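Local coordinates for protein putative peptidase (Clostridium acetobutylicum, PDB 3K9T) that binds one zinc ion per subunit and probably serves in the biosynthesis of modified polysaccharides, with no peptidase activity expected despite its aminopeptidase-like fold, at residues N6-N11 with A208-K213; V201-F206 with K344-V349. All coordinates share one frame; numbering follows the deposited sequence.

Contact 1: N6-N11 with A208-K213; sequences NKYIQN and AKALSK
Tyr8, on the short N-terminal helix 5-10, lays its ring against the C-terminal part of helix 194-211 in the aminopeptidase-like α/β fold, and this one aromatic side chain carries its helix's whole share of the contact. The apolar part is a CH-pi contact. The methyl CB of Ala210 sits over one face of the Tyr8 ring, 4.2 Å from the ring centroid and 19° off the normal. It is displaced toward the rim on the CD1 side, where Ala210 CB and Tyr8 CD1 are 3.9 Å apart. Tyr8 CG lies anti to its own carbonyl carbon (chi1 -67°), and the ring thereby extends from the helix across to Ala210. With only the methyl of Ala210 between ring and backbone, the CA atoms of Tyr8 and Ala210 are 7.2 Å apart.

The phenol end meets aliphatic carbon. Lys213, three residues on from Ala210, passes the ring at about a right angle, with its CB and CD both near the hydroxyl; Tyr8 OH lies 3.2 Å from Lys213 CD. Tyr343 and Leu347 of helix 336-355, together with Leu214, also pack on the Tyr8 side chain, which therefore sits between helix 194-211 and helix 336-355.

Polar bonds within 208-213 tie the segment to itself. The ammonium of Lys213 turns back, through a bend at chi4 (58°), to a weak hydrogen bond with the carbonyl of Lys209, and it also bonds a bound methylpentanediol, probably from the crystallisation liquor. Ser212 OG is joined to Tyr172 of strand 166-174. The carbonyl oxygen of Ala208 is gripped twice by one residue, taking the backbone N-H of Ser212 and, 2.9 Å away and above the carbonyl plane, Ser212 OG.

Contact 2: V201-F206 with K344-V349; sequences VALITF and KTYLEV
Leu203 and Tyr346 face each other where helices 194-211 and 336-355 come together, and the meeting is one of a methyl group on an aromatic face. Leu203 CD2 stands 3.5 Å above the plane of the Tyr346 ring, 23° off the normal through the centroid. The methyl is shifted toward the CD1-CE1 bond, touching Tyr346 CD1 and Tyr346 CE1 alike at 3.6 Å. Such a position makes it a CH-pi contact over the face. With CG of Leu203 anti to the backbone N (chi1 169°) the isobutyl group extends toward the opposing helix, and chi2 (72°) turns CD2 onto the ring. Both CB atoms are directed across the gap, and the CA atoms of Leu203 and Tyr346 remain 9.1 Å apart, a distance spanned by the two side chains.

Ile204 joins from the next position of its helix. Its CB is not aimed at Tyr346, yet the end of the chain swings nearer, and Ile204 CD1 comes to 4.5 Å from Tyr346 CE2, obliquely to the ring. The two hydrophobic residues thus meet different sides of the ring outline, Leu203 near CD1 and CE1, Ile204 near CE2.

The polar end of the tyrosine is satisfied away from both helices: Tyr346 OH is hydrogen-bonded to the carbonyl of Leu314 on strand 311-315, which ties the ring to the central sheet and probably restrains its rotation. Ala251, in the loop after strand 245-250, touches both Ile204 and Tyr346. Within helix 194-211, Thr205 OG1 turns back to the carbonyl of Val201, 2.9 Å from Val201 O, while Thr205 N reaches that oxygen from the opposite face of its plane. This is buried helix-to-helix packing over a mixed sheet, consistent with the α/β core of the M28-like, aminopeptidase-related fold.

In the fold
From the N terminus the chain opens with helix 5-10, then runs through two further helices, the insert and the first strands of the central sheet before helix 194-211, where contact 1 closes a loop of 196 residues onto the C-terminal part of that helix. Contact 2 starts earlier on the same helix and reaches helix 336-355, closing 137 residues. The segments alternate along the sequence, so the two loops cross. Their centres are about 9 Å apart, and Ile9 of contact 1 packs on Lys344, Leu347 and Glu348 of contact 2. Together they join the N-terminal helix and both long helices; both contacts lie away from the zinc site, although helix 194-211 carries the zinc ligand Asp196.

Contact 1: N6-N11 with A208-K213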
loop_
_atom_site.group_PDB
_atom_site.type_symbol
_atom_site.label_atom_id
_atom_site.label_comp_id
_atom_site.label_asym_id
_atom_site.label_seq_id
_atom_site.Cartn_x
_atom_site.Cartn_y
_atom_site.Cartn_z
ATOM N N ASN A 6 -12.275 -13.189 32.063
ATOM C CA ASN A 6 -10.859 -13.354 32.378
ATOM C C ASN A 6 -10.558 -14.660 33.121
ATOM O O ASN A 6 -9.548 -15.283 32.876
ATOM C CB ASN A 6 -10.319 -12.169 33.176
ATOM C CG ASN A 6 -10.414 -10.832 32.432
ATOM O OD1 ASN A 6 -10.788 -10.746 31.260
ATOM N ND2 ASN A 6 -10.083 -9.769 33.141
ATOM N N LYS A 7 -11.448 -15.085 34.005
ATOM C CA LYS A 7 -11.203 -16.282 34.801
ATOM C C LYS A 7 -11.259 -17.503 33.901
ATOM O O LYS A 7 -10.533 -18.463 34.156
ATOM C CB LYS A 7 -12.174 -16.403 36.009
ATOM C CG LYS A 7 -13.667 -16.383 35.624
ATOM C CD LYS A 7 -14.683 -16.330 36.815
ATOM C CE LYS A 7 -16.113 -15.778 36.377
ATOM N NZ LYS A 7 -16.322 -14.270 36.562
ATOM N N TYR A 8 -12.115 -17.464 32.869
ATOM C CA TYR A 8 -12.195 -18.555 31.907
ATOM C C TYR A 8 -10.911 -18.636 31.067
ATOM O O TYR A 8 -10.397 -19.733 30.815
ATOM C CB TYR A 8 -13.418 -18.413 30.992
ATOM C CG TYR A 8 -14.735 -18.573 31.728
ATOM C CD1 TYR A 8 -15.261 -19.826 32.015
ATOM C CD2 TYR A 8 -15.449 -17.474 32.132
ATOM C CE1 TYR A 8 -16.461 -19.954 32.709
ATOM C CE2 TYR A 8 -16.629 -17.591 32.814
ATOM C CZ TYR A 8 -17.132 -18.825 33.112
ATOM O OH TYR A 8 -18.329 -18.890 33.788
ATOM N N ILE A 9 -10.387 -17.485 30.640
ATOM C CA ILE A 9 -9.145 -17.470 29.890
ATOM C C ILE A 9 -8.040 -17.987 30.809
ATOM O O ILE A 9 -7.237 -18.831 30.398
ATOM C CB ILE A 9 -8.803 -16.070 29.339
ATOM C CG1 ILE A 9 -9.814 -15.673 28.262
ATOM C CG2 ILE A 9 -7.413 -16.064 28.781
ATOM C CD1 ILE A 9 -9.820 -14.166 27.883
ATOM N N GLN A 10 -8.024 -17.536 32.064
ATOM C CA GLN A 10 -6.977 -17.969 33.006
ATOM C C GLN A 10 -7.030 -19.449 33.353
ATOM O O GLN A 10 -6.022 -20.011 33.759
ATOM C CB GLN A 10 -7.023 -17.154 34.284
ATOM C CG GLN A 10 -6.502 -15.709 34.116
ATOM C CD GLN A 10 -7.137 -14.715 35.117
ATOM O OE1 GLN A 10 -7.804 -15.111 36.088
ATOM N NE2 GLN A 10 -6.954 -13.424 34.856
ATOM N N ASN A 11 -8.184 -20.095 33.195
ATOM C CA ASN A 11 -8.285 -21.522 33.506
ATOM C C ASN A 11 -8.303 -22.417 32.266
ATOM O O ASN A 11 -8.736 -23.586 32.298
ATOM C CB ASN A 11 -9.533 -21.798 34.345
ATOM C CG ASN A 11 -9.444 -23.112 35.056
ATOM O OD1 ASN A 11 -8.371 -23.488 35.541
ATOM N ND2 ASN A 11 -10.545 -23.845 35.099
ATOM N N ALA A 208 -19.697 -21.807 24.006
ATOM C CA ALA A 208 -21.129 -21.641 24.362
ATOM C C ALA A 208 -21.324 -21.795 25.882
ATOM O O ALA A 208 -21.987 -20.978 26.523
ATOM C CB ALA A 208 -22.008 -22.631 23.596
ATOM N N LYS A 209 -20.673 -22.807 26.443
ATOM C CA LYS A 209 -20.788 -23.094 27.860
ATOM C C LYS A 209 -20.296 -21.914 28.725
ATOM O O LYS A 209 -20.924 -21.586 29.731
ATOM C CB LYS A 209 -20.021 -24.373 28.173
ATOM C CG LYS A 209 -20.325 -24.921 29.523
ATOM C CD LYS A 209 -19.348 -26.002 29.984
ATOM C CE LYS A 209 -19.470 -27.290 29.237
ATOM N NZ LYS A 209 -19.101 -28.440 30.165
ATOM N N ALA A 210 -19.184 -21.287 28.328
ATOM C CA ALA A 210 -18.662 -20.103 29.024
ATOM C C ALA A 210 -19.561 -18.854 28.820
ATOM O O ALA A 210 -19.898 -18.181 29.776
ATOM C CB ALA A 210 -17.202 -19.804 28.585
ATOM N N LEU A 211 -19.941 -18.550 27.584
ATOM C CA LEU A 211 -20.742 -17.353 27.292
ATOM C C LEU A 211 -22.109 -17.343 27.980
ATOM O O LEU A 211 -22.589 -16.300 28.409
ATOM C CB LEU A 211 -20.901 -17.132 25.789
ATOM C CG LEU A 211 -19.740 -16.451 25.068
ATOM C CD1 LEU A 211 -20.218 -16.043 23.668
ATOM C CD2 LEU A 211 -19.239 -15.247 25.827
ATOM N N SER A 212 -22.709 -18.526 28.064
ATOM C CA SER A 212 -23.927 -18.780 28.808
ATOM C C SER A 212 -23.960 -18.179 30.194
ATOM O O SER A 212 -25.029 -17.913 30.711
ATOM C CB SER A 212 -24.086 -20.291 29.008
ATOM O OG SER A 212 -24.535 -20.888 27.831
ATOM N N LYS A 213 -22.797 -18.057 30.811
ATOM C CA LYS A 213 -22.690 -17.602 32.175
ATOM C C LYS A 213 -22.419 -16.109 32.307
ATOM O O LYS A 213 -22.304 -15.611 33.425
ATOM C CB LYS A 213 -21.596 -18.422 32.847
ATOM C CG LYS A 213 -22.009 -19.909 32.934
ATOM C CD LYS A 213 -20.931 -20.797 33.471
ATOM C CE LYS A 213 -21.473 -22.200 33.785
ATOM N NZ LYS A 213 -22.063 -22.878 32.643
#

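Contact 2: V201-F206 with K344-V349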
loop_
_atom_site.group_PDB
_atom_site.type_symbol
_atom_site.label_atom_id
_atom_site.label_comp_id
_atom_site.label_asym_id
_atom_site.label_seq_id
_atom_site.Cartn_x
_atom_site.Cartn_y
_atom_site.Cartn_z
ATOM N N VAL A 201 -16.277 -28.972 17.057
ATOM C CA VAL A 201 -17.480 -29.350 17.761
ATOM C C VAL A 201 -17.234 -29.180 19.252
ATOM O O VAL A 201 -18.013 -28.509 19.906
ATOM C CB VAL A 201 -17.943 -30.805 17.450
ATOM C CG1 VAL A 201 -19.105 -31.201 18.385
ATOM C CG2 VAL A 201 -18.358 -30.909 16.031
ATOM N N ALA A 202 -16.138 -29.749 19.779
ATOM C CA ALA A 202 -15.885 -29.641 21.231
ATOM C C ALA A 202 -15.554 -28.214 21.628
ATOM O O ALA A 202 -16.002 -27.776 22.691
ATOM C CB ALA A 202 -14.829 -30.607 21.718
ATOM N N LEU A 203 -14.834 -27.466 20.777
ATOM C CA LEU A 203 -14.470 -26.075 21.123
ATOM C C LEU A 203 -15.687 -25.164 21.257
ATOM O O LEU A 203 -15.843 -24.467 22.239
ATOM C CB LEU A 203 -13.463 -25.485 20.123
ATOM C CG LEU A 203 -13.213 -23.972 20.220
ATOM C CD1 LEU A 203 -12.444 -23.754 21.447
ATOM C CD2 LEU A 203 -12.482 -23.363 19.014
ATOM N N ILE A 204 -16.512 -25.141 20.229
ATOM C CA ILE A 204 -17.693 -24.293 20.169
ATOM C C ILE A 204 -18.613 -24.662 21.347
ATOM O O ILE A 204 -19.206 -23.782 21.959
ATOM C CB ILE A 204 -18.343 -24.470 18.747
ATOM C CG1 ILE A 204 -17.474 -23.777 17.697
ATOM C CG2 ILE A 204 -19.672 -23.952 18.613
ATOM C CD1 ILE A 204 -17.210 -22.404 17.986
ATOM N N THR A 205 -18.665 -25.945 21.717
ATOM C CA THR A 205 -19.468 -26.364 22.856
ATOM C C THR A 205 -19.021 -25.627 24.123
ATOM O O THR A 205 -19.844 -25.012 24.831
ATOM C CB THR A 205 -19.472 -27.882 23.014
ATOM O OG1 THR A 205 -20.129 -28.427 21.862
ATOM C CG2 THR A 205 -20.239 -28.325 24.300
ATOM N N PHE A 206 -17.715 -25.621 24.357
ATOM C CA PHE A 206 -17.161 -24.952 25.525
ATOM C C PHE A 206 -17.192 -23.419 25.468
ATOM O O PHE A 206 -17.292 -22.775 26.495
ATOM C CB PHE A 206 -15.782 -25.520 25.873
ATOM C CG PHE A 206 -15.871 -26.788 26.681
ATOM C CD1 PHE A 206 -16.167 -27.996 26.072
ATOM C CD2 PHE A 206 -15.737 -26.757 28.057
ATOM C CE1 PHE A 206 -16.290 -29.156 26.815
ATOM C CE2 PHE A 206 -15.850 -27.912 28.807
ATOM C CZ PHE A 206 -16.114 -29.116 28.190
ATOM N N LYS A 344 -8.849 -20.127 24.443
ATOM C CA LYS A 344 -8.389 -18.840 24.959
ATOM C C LYS A 344 -8.473 -17.755 23.858
ATOM O O LYS A 344 -8.948 -16.625 24.086
ATOM C CB LYS A 344 -6.953 -19.033 25.502
ATOM C CG LYS A 344 -6.163 -17.791 25.878
ATOM C CD LYS A 344 -5.072 -18.121 26.922
ATOM C CE LYS A 344 -3.733 -18.519 26.325
ATOM N NZ LYS A 344 -2.999 -17.328 25.853
ATOM N N THR A 345 -8.060 -18.101 22.646
ATOM C CA THR A 345 -8.029 -17.111 21.561
ATOM C C THR A 345 -9.454 -16.695 21.145
ATOM O O THR A 345 -9.757 -15.510 20.939
ATOM C CB THR A 345 -7.196 -17.581 20.374
ATOM O OG1 THR A 345 -5.859 -17.968 20.807
ATOM C CG2 THR A 345 -7.134 -16.474 19.336
ATOM N N TYR A 346 -10.323 -17.680 21.031
ATOM C CA TYR A 346 -11.713 -17.421 20.720
ATOM C C TYR A 346 -12.310 -16.539 21.802
ATOM O O TYR A 346 -13.024 -15.586 21.492
ATOM C CB TYR A 346 -12.527 -18.738 20.537
ATOM C CG TYR A 346 -12.577 -19.266 19.102
ATOM C CD1 TYR A 346 -11.499 -19.931 18.533
ATOM C CD2 TYR A 346 -13.730 -19.132 18.330
ATOM C CE1 TYR A 346 -11.573 -20.426 17.225
ATOM C CE2 TYR A 346 -13.812 -19.618 17.028
ATOM C CZ TYR A 346 -12.734 -20.250 16.472
ATOM O OH TYR A 346 -12.812 -20.739 15.174
ATOM N N LEU A 347 -12.043 -16.839 23.073
ATOM C CA LEU A 347 -12.576 -16.002 24.155
ATOM C C LEU A 347 -12.042 -14.554 24.077
ATOM O O LEU A 347 -12.768 -13.590 24.370
ATOM C CB LEU A 347 -12.280 -16.633 25.528
ATOM C CG LEU A 347 -13.073 -17.894 25.907
ATOM C CD1 LEU A 347 -12.836 -18.249 27.355
ATOM C CD2 LEU A 347 -14.572 -17.699 25.661
ATOM N N GLU A 348 -10.776 -14.406 23.690
ATOM C CA GLU A 348 -10.151 -13.074 23.579
ATOM C C GLU A 348 -10.768 -12.301 22.422
ATOM O O GLU A 348 -10.961 -11.072 22.485
ATOM C CB GLU A 348 -8.639 -13.194 23.364
ATOM C CG GLU A 348 -7.874 -11.866 23.554
ATOM C CD GLU A 348 -8.050 -11.295 24.933
ATOM O OE1 GLU A 348 -8.110 -12.097 25.891
ATOM O OE2 GLU A 348 -8.131 -10.050 25.072
ATOM N N VAL A 349 -11.041 -13.031 21.344
ATOM C CA VAL A 349 -11.758 -12.462 20.235
ATOM C C VAL A 349 -13.105 -11.927 20.720
ATOM O O VAL A 349 -13.434 -10.775 20.418
ATOM C CB VAL A 349 -11.899 -13.449 19.085
ATOM C CG1 VAL A 349 -12.961 -12.990 18.080
ATOM C CG2 VAL A 349 -10.550 -13.623 18.430
#